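PDB 5Z06: Exo beta-1,2-glucooligosaccharide sophorohydrolase (non-reducing end) from Parabacteroides distasonis ATCC 8503, which hydrolyses linear beta-1,2-glucan and beta-1,2-glucooligosaccharides of four or more glucose units as an exo-type enzyme, releasing sophorose from the non-reducing end. Local coordinates for residues A310-P315 / L662-N667; M320-A325 / V368-D373. All blocks are in the same frame, centred on the assembly; numbering follows the deposited sequence.

Interaction 1: A310-P315 / L662-N667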
ATOM      1  N   ALA A 310      -3.936  12.392   0.383  1.00 26.42           N
ATOM      2  CA  ALA A 310      -3.423  11.053   0.518  1.00 26.60           C
ATOM      3  C   ALA A 310      -2.430  10.738  -0.553  1.00 26.73           C
ATOM      4  O   ALA A 310      -2.714  10.876  -1.729  1.00 25.99           O
ATOM      5  CB  ALA A 310      -4.547  10.035   0.477  1.00 25.66           C
ATOM      6  N   ARG A 311      -1.275  10.261  -0.129  1.00 26.23           N
ATOM      7  CA  ARG A 311      -0.328   9.750  -1.050  1.00 27.16           C
ATOM      8  C   ARG A 311      -0.843   8.472  -1.693  1.00 26.28           C
ATOM      9  O   ARG A 311      -1.612   7.731  -1.100  1.00 27.42           O
ATOM     10  CB  ARG A 311       1.018   9.563  -0.347  1.00 29.35           C
ATOM     11  CG  ARG A 311       1.635  10.921  -0.115  1.00 31.48           C
ATOM     12  CD  ARG A 311       3.087  10.884   0.220  1.00 33.83           C
ATOM     13  NE  ARG A 311       3.239  11.019   1.641  1.00 35.73           N
ATOM     14  CZ  ARG A 311       3.890  11.978   2.299  1.00 31.75           C
ATOM     15  NH1 ARG A 311       4.563  12.955   1.703  1.00 31.88           N
ATOM     16  NH2 ARG A 311       3.888  11.907   3.612  1.00 29.87           N
ATOM     17  N   GLU A 312      -0.443   8.246  -2.928  1.00 24.61           N
ATOM     18  CA  GLU A 312      -0.780   7.015  -3.601  1.00 25.98           C
ATOM     19  C   GLU A 312      -0.363   5.824  -2.755  1.00 26.28           C
ATOM     20  O   GLU A 312      -1.120   4.879  -2.593  1.00 27.96           O
ATOM     21  CB  GLU A 312      -0.093   6.941  -4.951  1.00 25.47           C
ATOM     22  CG  GLU A 312      -0.184   5.594  -5.665  1.00 26.45           C
ATOM     23  CD  GLU A 312      -1.561   5.194  -6.143  1.00 26.90           C
ATOM     24  OE1 GLU A 312      -2.590   5.755  -5.684  1.00 27.76           O
ATOM     25  OE2 GLU A 312      -1.608   4.289  -7.019  1.00 27.16           O
ATOM     26  N   ASN A 313       0.857   5.874  -2.252  1.00 25.61           N
ATOM     27  CA  ASN A 313       1.371   4.805  -1.410  1.00 26.42           C
ATOM     28  C   ASN A 313       2.591   5.298  -0.664  1.00 25.32           C
ATOM     29  O   ASN A 313       3.232   6.257  -1.090  1.00 26.04           O
ATOM     30  CB  ASN A 313       1.729   3.539  -2.229  1.00 26.29           C
ATOM     31  CG  ASN A 313       2.810   3.790  -3.241  1.00 25.83           C
ATOM     32  OD1 ASN A 313       2.562   4.414  -4.276  1.00 25.07           O
ATOM     33  ND2 ASN A 313       4.027   3.343  -2.937  1.00 27.36           N
ATOM     34  N   ILE A 314       2.890   4.607   0.431  1.00 25.98           N
ATOM     35  CA  ILE A 314       4.071   4.854   1.265  1.00 25.74           C
ATOM     36  C   ILE A 314       4.757   3.499   1.507  1.00 26.42           C
ATOM     37  O   ILE A 314       4.094   2.543   1.967  1.00 25.28           O
ATOM     38  CB  ILE A 314       3.672   5.525   2.600  1.00 25.56           C
ATOM     39  CG1 ILE A 314       2.817   6.789   2.327  1.00 25.34           C
ATOM     40  CG2 ILE A 314       4.900   5.854   3.446  1.00 26.25           C
ATOM     41  CD1 ILE A 314       2.388   7.544   3.586  1.00 24.21           C
ATOM     42  N   PRO A 315       6.046   3.379   1.180  1.00 25.92           N
ATOM     43  CA  PRO A 315       6.841   4.426   0.566  1.00 25.98           C
ATOM     44  C   PRO A 315       6.564   4.510  -0.920  1.00 26.81           C
ATOM     45  O   PRO A 315       6.573   3.490  -1.617  1.00 28.72           O
ATOM     46  CB  PRO A 315       8.265   3.959   0.803  1.00 26.76           C
ATOM     47  CG  PRO A 315       8.173   2.459   0.825  1.00 26.60           C
ATOM     48  CD  PRO A 315       6.847   2.164   1.444  1.00 27.54           C
ATOM     49  N   LEU A 662       4.540  -1.825   1.227  1.00 27.81           N
ATOM     50  CA  LEU A 662       3.890  -0.525   1.228  1.00 27.14           C
ATOM     51  C   LEU A 662       2.560  -0.531   1.954  1.00 26.43           C
ATOM     52  O   LEU A 662       1.961  -1.584   2.225  1.00 24.99           O
ATOM     53  CB  LEU A 662       3.713   0.009  -0.221  1.00 26.28           C
ATOM     54  CG  LEU A 662       3.065  -0.850  -1.308  1.00 26.97           C
ATOM     55  CD1 LEU A 662       1.567  -1.006  -1.114  1.00 27.74           C
ATOM     56  CD2 LEU A 662       3.289  -0.200  -2.655  1.00 26.90           C
ATOM     57  N   PHE A 663       2.121   0.682   2.242  1.00 24.95           N
ATOM     58  CA  PHE A 663       0.761   0.967   2.577  1.00 24.22           C
ATOM     59  C   PHE A 663       0.187   1.747   1.424  1.00 24.58           C
ATOM     60  O   PHE A 663       0.831   2.662   0.877  1.00 24.54           O
ATOM     61  CB  PHE A 663       0.713   1.798   3.839  1.00 24.25           C
ATOM     62  CG  PHE A 663       1.361   1.127   4.987  1.00 24.50           C
ATOM     63  CD1 PHE A 663       0.664   0.199   5.730  1.00 25.11           C
ATOM     64  CD2 PHE A 663       2.692   1.382   5.285  1.00 24.23           C
ATOM     65  CE1 PHE A 663       1.278  -0.456   6.775  1.00 27.15           C
ATOM     66  CE2 PHE A 663       3.304   0.743   6.337  1.00 26.91           C
ATOM     67  CZ  PHE A 663       2.603  -0.182   7.083  1.00 26.09           C
ATOM     68  N   MET A 664      -1.048   1.437   1.098  1.00 25.61           N
ATOM     69  CA  MET A 664      -1.661   1.949  -0.118  1.00 27.53           C
ATOM     70  C   MET A 664      -2.762   2.911   0.286  1.00 26.95           C
ATOM     71  O   MET A 664      -3.583   2.581   1.116  1.00 24.97           O
ATOM     72  CB  MET A 664      -2.225   0.777  -0.897  1.00 29.94           C
ATOM     73  CG  MET A 664      -2.548   1.082  -2.328  1.00 33.12           C
ATOM     74  SD  MET A 664      -1.086   1.238  -3.354  1.00 32.45           S
ATOM     75  CE  MET A 664      -1.944   1.824  -4.815  1.00 32.68           C
ATOM     76  N   GLY A 665      -2.754   4.104  -0.310  1.00 26.68           N
ATOM     77  CA  GLY A 665      -3.774   5.132  -0.056  1.00 25.72           C
ATOM     78  C   GLY A 665      -5.181   4.632  -0.283  1.00 25.87           C
ATOM     79  O   GLY A 665      -6.099   4.965   0.483  1.00 26.53           O
ATOM     80  N   LEU A 666      -5.361   3.852  -1.345  1.00 23.91           N
ATOM     81  CA  LEU A 666      -6.664   3.290  -1.649  1.00 23.76           C
ATOM     82  C   LEU A 666      -7.166   2.313  -0.603  1.00 22.70           C
ATOM     83  O   LEU A 666      -8.379   2.146  -0.471  1.00 23.92           O
ATOM     84  CB  LEU A 666      -6.636   2.537  -2.985  1.00 24.99           C
ATOM     85  CG  LEU A 666      -6.642   3.313  -4.285  1.00 24.14           C
ATOM     86  CD1 LEU A 666      -6.443   2.300  -5.386  1.00 25.61           C
ATOM     87  CD2 LEU A 666      -7.962   4.041  -4.464  1.00 24.96           C
ATOM     88  N   ASN A 667      -6.264   1.628   0.091  1.00 22.38           N
ATOM     89  CA  ASN A 667      -6.650   0.455   0.872  1.00 23.24           C
ATOM     90  C   ASN A 667      -6.788   0.694   2.365  1.00 23.59           C
ATOM     91  O   ASN A 667      -7.452  -0.080   3.055  1.00 23.39           O
ATOM     92  CB  ASN A 667      -5.669  -0.684   0.603  1.00 22.74           C
ATOM     93  CG  ASN A 667      -5.765  -1.200  -0.830  1.00 22.60           C
ATOM     94  OD1 ASN A 667      -6.744  -0.944  -1.495  1.00 22.72           O
ATOM     95  ND2 ASN A 667      -4.765  -1.935  -1.294  1.00 21.17           N
TER
HETATM   96  O   HOH W   1      -3.473   4.565  -3.428  1.00 26.11           O
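Leu662 meets its neighbours at two places: CB faces CD of Pro315, the two side chains crossing at about a right angle, while CD2 sits 3.6 Å from ND2 of Asn313. That amide nitrogen is bonded to the backbone O of Arg76. At Phe663 the strands 313-314 and 663-664 form their one antiparallel hydrogen-bonded pair: Phe663 N reaches Ile314 O at 2.7 Å, and Ile314 N returns a bond to Phe663 O. This short two-stranded sheet ties together segments nearly 350 residues apart, in a buried part of the chain. Met664, in the non-hydrogen-bonded pair with Asn313, has its CG anti to the backbone N (chi1 -164°) and bends at chi2. Its SD thereby lies 3.8 Å from CB of Asn313, and its CE comes alongside the carboxylate of Glu312, 3.3 Å from OE2. With an alanine here CG, SD and CE are gone, which would probably open a gap beside Asn313 CB and leave the carboxylate of Glu312 without its methyl neighbour. Gly665 N binds Glu312 O at 2.9 Å, and Gly665 CA comes within 3.5 Å of Arg311 O, a CA-H...O contact. A water 2.7 Å from Glu312 OE1 joins that oxygen to Leu666 N. With Arg76 salt-bridged to OE2 and the water at OE1, the two carboxylate oxygens of Glu312 are held by different partners, which restricts its rotation.

Interaction 2: M320-A325 / V368-D373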
ATOM      1  N   MET A 320       3.170  13.045  -4.647  1.00 30.08           N
ATOM      2  CA  MET A 320       2.030  12.736  -5.459  1.00 29.76           C
ATOM      3  C   MET A 320       0.907  12.228  -4.600  1.00 29.34           C
ATOM      4  O   MET A 320       1.055  11.226  -3.910  1.00 32.69           O
ATOM      5  CB  MET A 320       2.401  11.690  -6.499  1.00 30.67           C
ATOM      6  CG  MET A 320       1.333  11.443  -7.514  1.00 29.13           C
ATOM      7  SD  MET A 320       1.884  10.158  -8.636  1.00 31.02           S
ATOM      8  CE  MET A 320       1.690   8.698  -7.608  1.00 30.37           C
ATOM      9  N   ILE A 321      -0.226  12.914  -4.679  1.00 30.46           N
ATOM     10  CA  ILE A 321      -1.452  12.471  -4.035  1.00 28.91           C
ATOM     11  C   ILE A 321      -2.379  11.824  -5.028  1.00 28.34           C
ATOM     12  O   ILE A 321      -2.332  12.095  -6.223  1.00 28.98           O
ATOM     13  CB  ILE A 321      -2.139  13.570  -3.206  1.00 29.16           C
ATOM     14  CG1 ILE A 321      -2.645  14.745  -4.042  1.00 29.25           C
ATOM     15  CG2 ILE A 321      -1.199  14.028  -2.118  1.00 28.78           C
ATOM     16  CD1 ILE A 321      -4.105  14.649  -4.409  1.00 31.19           C
ATOM     17  N   ALA A 322      -3.154  10.878  -4.522  1.00 27.29           N
ATOM     18  CA  ALA A 322      -4.150  10.167  -5.309  1.00 26.68           C
ATOM     19  C   ALA A 322      -5.483  10.745  -4.857  1.00 26.58           C
ATOM     20  O   ALA A 322      -5.776  10.774  -3.668  1.00 23.76           O
ATOM     21  CB  ALA A 322      -4.085   8.679  -5.042  1.00 25.94           C
ATOM     22  N   THR A 323      -6.266  11.236  -5.807  1.00 23.96           N
ATOM     23  CA  THR A 323      -7.471  11.948  -5.474  1.00 24.47           C
ATOM     24  C   THR A 323      -8.572  11.048  -4.975  1.00 25.04           C
ATOM     25  O   THR A 323      -9.313  11.447  -4.092  1.00 26.09           O
ATOM     26  CB  THR A 323      -7.964  12.725  -6.692  1.00 25.16           C
ATOM     27  OG1 THR A 323      -8.009  11.832  -7.795  1.00 23.83           O
ATOM     28  CG2 THR A 323      -6.998  13.853  -6.977  1.00 23.47           C
ATOM     29  N   GLY A 324      -8.703   9.842  -5.528  1.00 23.50           N
ATOM     30  CA  GLY A 324      -9.699   8.891  -4.998  1.00 24.29           C
ATOM     31  C   GLY A 324      -9.411   8.428  -3.579  1.00 23.65           C
ATOM     32  O   GLY A 324     -10.286   8.474  -2.710  1.00 23.12           O
ATOM     33  N   ALA A 325      -8.176   7.994  -3.349  1.00 23.21           N
ATOM     34  CA  ALA A 325      -7.715   7.644  -2.024  1.00 21.65           C
ATOM     35  C   ALA A 325      -7.861   8.810  -1.066  1.00 22.24           C
ATOM     36  O   ALA A 325      -8.081   8.637   0.133  1.00 22.27           O
ATOM     37  CB  ALA A 325      -6.260   7.236  -2.106  1.00 22.55           C
ATOM     38  N   VAL A 368     -11.116  16.317 -11.282  1.00 26.25           N
ATOM     39  CA  VAL A 368      -9.700  16.267 -10.984  1.00 25.08           C
ATOM     40  C   VAL A 368      -9.100  15.062 -11.664  1.00 25.05           C
ATOM     41  O   VAL A 368      -9.790  14.107 -12.037  1.00 27.94           O
ATOM     42  CB  VAL A 368      -9.394  16.217  -9.459  1.00 26.37           C
ATOM     43  CG1 VAL A 368      -9.823  17.494  -8.774  1.00 25.44           C
ATOM     44  CG2 VAL A 368     -10.031  15.003  -8.777  1.00 26.92           C
ATOM     45  N   SER A 369      -7.791  15.114 -11.814  1.00 25.38           N
ATOM     46  CA  SER A 369      -7.025  13.959 -12.228  1.00 27.35           C
ATOM     47  C   SER A 369      -6.869  12.974 -11.067  1.00 29.03           C
ATOM     48  O   SER A 369      -7.115  13.295  -9.904  1.00 26.91           O
ATOM     49  CB  SER A 369      -5.635  14.396 -12.665  1.00 27.87           C
ATOM     50  OG  SER A 369      -4.976  15.077 -11.621  1.00 27.60           O
ATOM     51  N   HIS A 370      -6.429  11.780 -11.421  1.00 27.00           N
ATOM     52  CA  HIS A 370      -6.161  10.729 -10.481  1.00 26.29           C
ATOM     53  C   HIS A 370      -5.052  11.158  -9.545  1.00 26.80           C
ATOM     54  O   HIS A 370      -5.153  10.993  -8.341  1.00 25.83           O
ATOM     55  CB  HIS A 370      -5.708   9.496 -11.242  1.00 24.47           C
ATOM     56  CG  HIS A 370      -5.656   8.251 -10.426  1.00 23.52           C
ATOM     57  ND1 HIS A 370      -5.787   7.009 -11.007  1.00 23.25           N
ATOM     58  CD2 HIS A 370      -5.490   8.035  -9.098  1.00 22.44           C
ATOM     59  CE1 HIS A 370      -5.689   6.083 -10.069  1.00 24.11           C
ATOM     60  NE2 HIS A 370      -5.524   6.676  -8.900  1.00 23.00           N
ATOM     61  N   PHE A 371      -3.982  11.677 -10.136  1.00 28.19           N
ATOM     62  CA  PHE A 371      -2.809  12.046  -9.397  1.00 27.61           C
ATOM     63  C   PHE A 371      -2.525  13.511  -9.558  1.00 28.86           C
ATOM     64  O   PHE A 371      -2.639  14.063 -10.658  1.00 31.44           O
ATOM     65  CB  PHE A 371      -1.655  11.224  -9.867  1.00 25.83           C
ATOM     66  CG  PHE A 371      -1.889   9.771  -9.716  1.00 26.14           C
ATOM     67  CD1 PHE A 371      -1.834   9.186  -8.453  1.00 25.80           C
ATOM     68  CD2 PHE A 371      -2.181   8.973 -10.818  1.00 25.55           C
ATOM     69  CE1 PHE A 371      -2.059   7.824  -8.295  1.00 26.20           C
ATOM     70  CE2 PHE A 371      -2.385   7.616 -10.670  1.00 26.42           C
ATOM     71  CZ  PHE A 371      -2.313   7.031  -9.402  1.00 26.02           C
ATOM     72  N   ILE A 372      -2.191  14.137  -8.439  1.00 27.84           N
ATOM     73  CA  ILE A 372      -1.801  15.523  -8.404  1.00 28.96           C
ATOM     74  C   ILE A 372      -0.531  15.633  -7.568  1.00 29.86           C
ATOM     75  O   ILE A 372      -0.336  14.898  -6.587  1.00 29.72           O
ATOM     76  CB  ILE A 372      -2.899  16.394  -7.800  1.00 27.67           C
ATOM     77  CG1 ILE A 372      -4.274  16.013  -8.376  1.00 28.60           C
ATOM     78  CG2 ILE A 372      -2.575  17.863  -8.037  1.00 27.66           C
ATOM     79  CD1 ILE A 372      -5.462  16.721  -7.732  1.00 30.24           C
ATOM     80  N   ASP A 373       0.334  16.549  -7.964  1.00 28.56           N
ATOM     81  CA  ASP A 373       1.505  16.859  -7.181  1.00 30.97           C
ATOM     82  C   ASP A 373       1.002  17.802  -6.101  1.00 30.22           C
ATOM     83  O   ASP A 373       0.560  18.910  -6.387  1.00 27.81           O
ATOM     84  CB  ASP A 373       2.614  17.468  -8.061  1.00 32.09           C
ATOM     85  CG  ASP A 373       3.894  17.735  -7.303  1.00 32.27           C
ATOM     86  OD1 ASP A 373       3.847  18.157  -6.131  1.00 33.55           O
ATOM     87  OD2 ASP A 373       4.966  17.550  -7.892  1.00 36.55           O
TER
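Met320 approaches the Phe371 ring obliquely, with SD and CE nearest CD1, on one face of the two-stranded antiparallel sheet formed by 320-322 and 371-373. The methionine runs extended to SD and then bends (chi3 75°), bringing CE to 3.7 Å from CD1 of the ring. This is a Met-aromatic contact, with SD 4.5 Å from the ring centroid and well off the normal. Ala322 CB comes obliquely to the same ring, near CE1, and also meets the edge of the His370 imidazole. Phe382 and Phe383 continue this aromatic cluster with edge-to-face contacts to Phe371.

On the other face Ile321 and Ile372 lie side by side, pointing the same way, with Ile321 CD1 4.0 Å from Ile372 CB. Thr323 crosses Ile372 at about a right angle, and its CG2 is packed tightly against Ile372 CD1 at 3.3 Å; Val368 CG2 touches the same threonine methyl.

Between the two faces, Ile321 and Ile372 make the reciprocal pair of backbone bonds: Ile321 N to Ile372 O is 2.8 Å, while Ile372 N bonds to Ile321 O. The polar edge begins where strand 320-322 leads into helix 323-338, with Ala322 at the N-cap position. Thr323 N gives a 2.8 Å bond to His370 O. OG1, set between the backbone N and carbonyl carbon (chi1 51°), lies 2.7 Å from Ser369 O and 3.0 Å from His370 O, and its one proton could go to either. Ser369 OG bonds to Phe371 O within the same segment and also meets Thr379 OG1. The chemistry thus divides the work: sulfur, aromatic and aliphatic groups fill both faces, while at the edge His370 O accepts the backbone N-H of Thr323, and the Thr323 hydroxyl can serve Ser369 O or His370 O.

In the fold
Interactions 1 and 2 are adjoining parts of one buried region, their centres about 11 Å apart, and strand 320-322 follows strand 313-314 along the chain. They touch directly: Ala310 O lies 2.8 Å from Ala322 N, a probable hydrogen bond, and Glu312 OE1 packs 3.3 Å from Ala322 CB. Ala325 CB, in helix 323-338, meets Gly665 C at 3.4 Å. The side chains of Glu312 and His370 each come within about 4 Å of a bound glycerol, probably from the crystallisation liquor; this is consistent with a pocket beside both contacts. The calcium site, with Glu12 and Asp175 among its ligands, involves neither pair of segments.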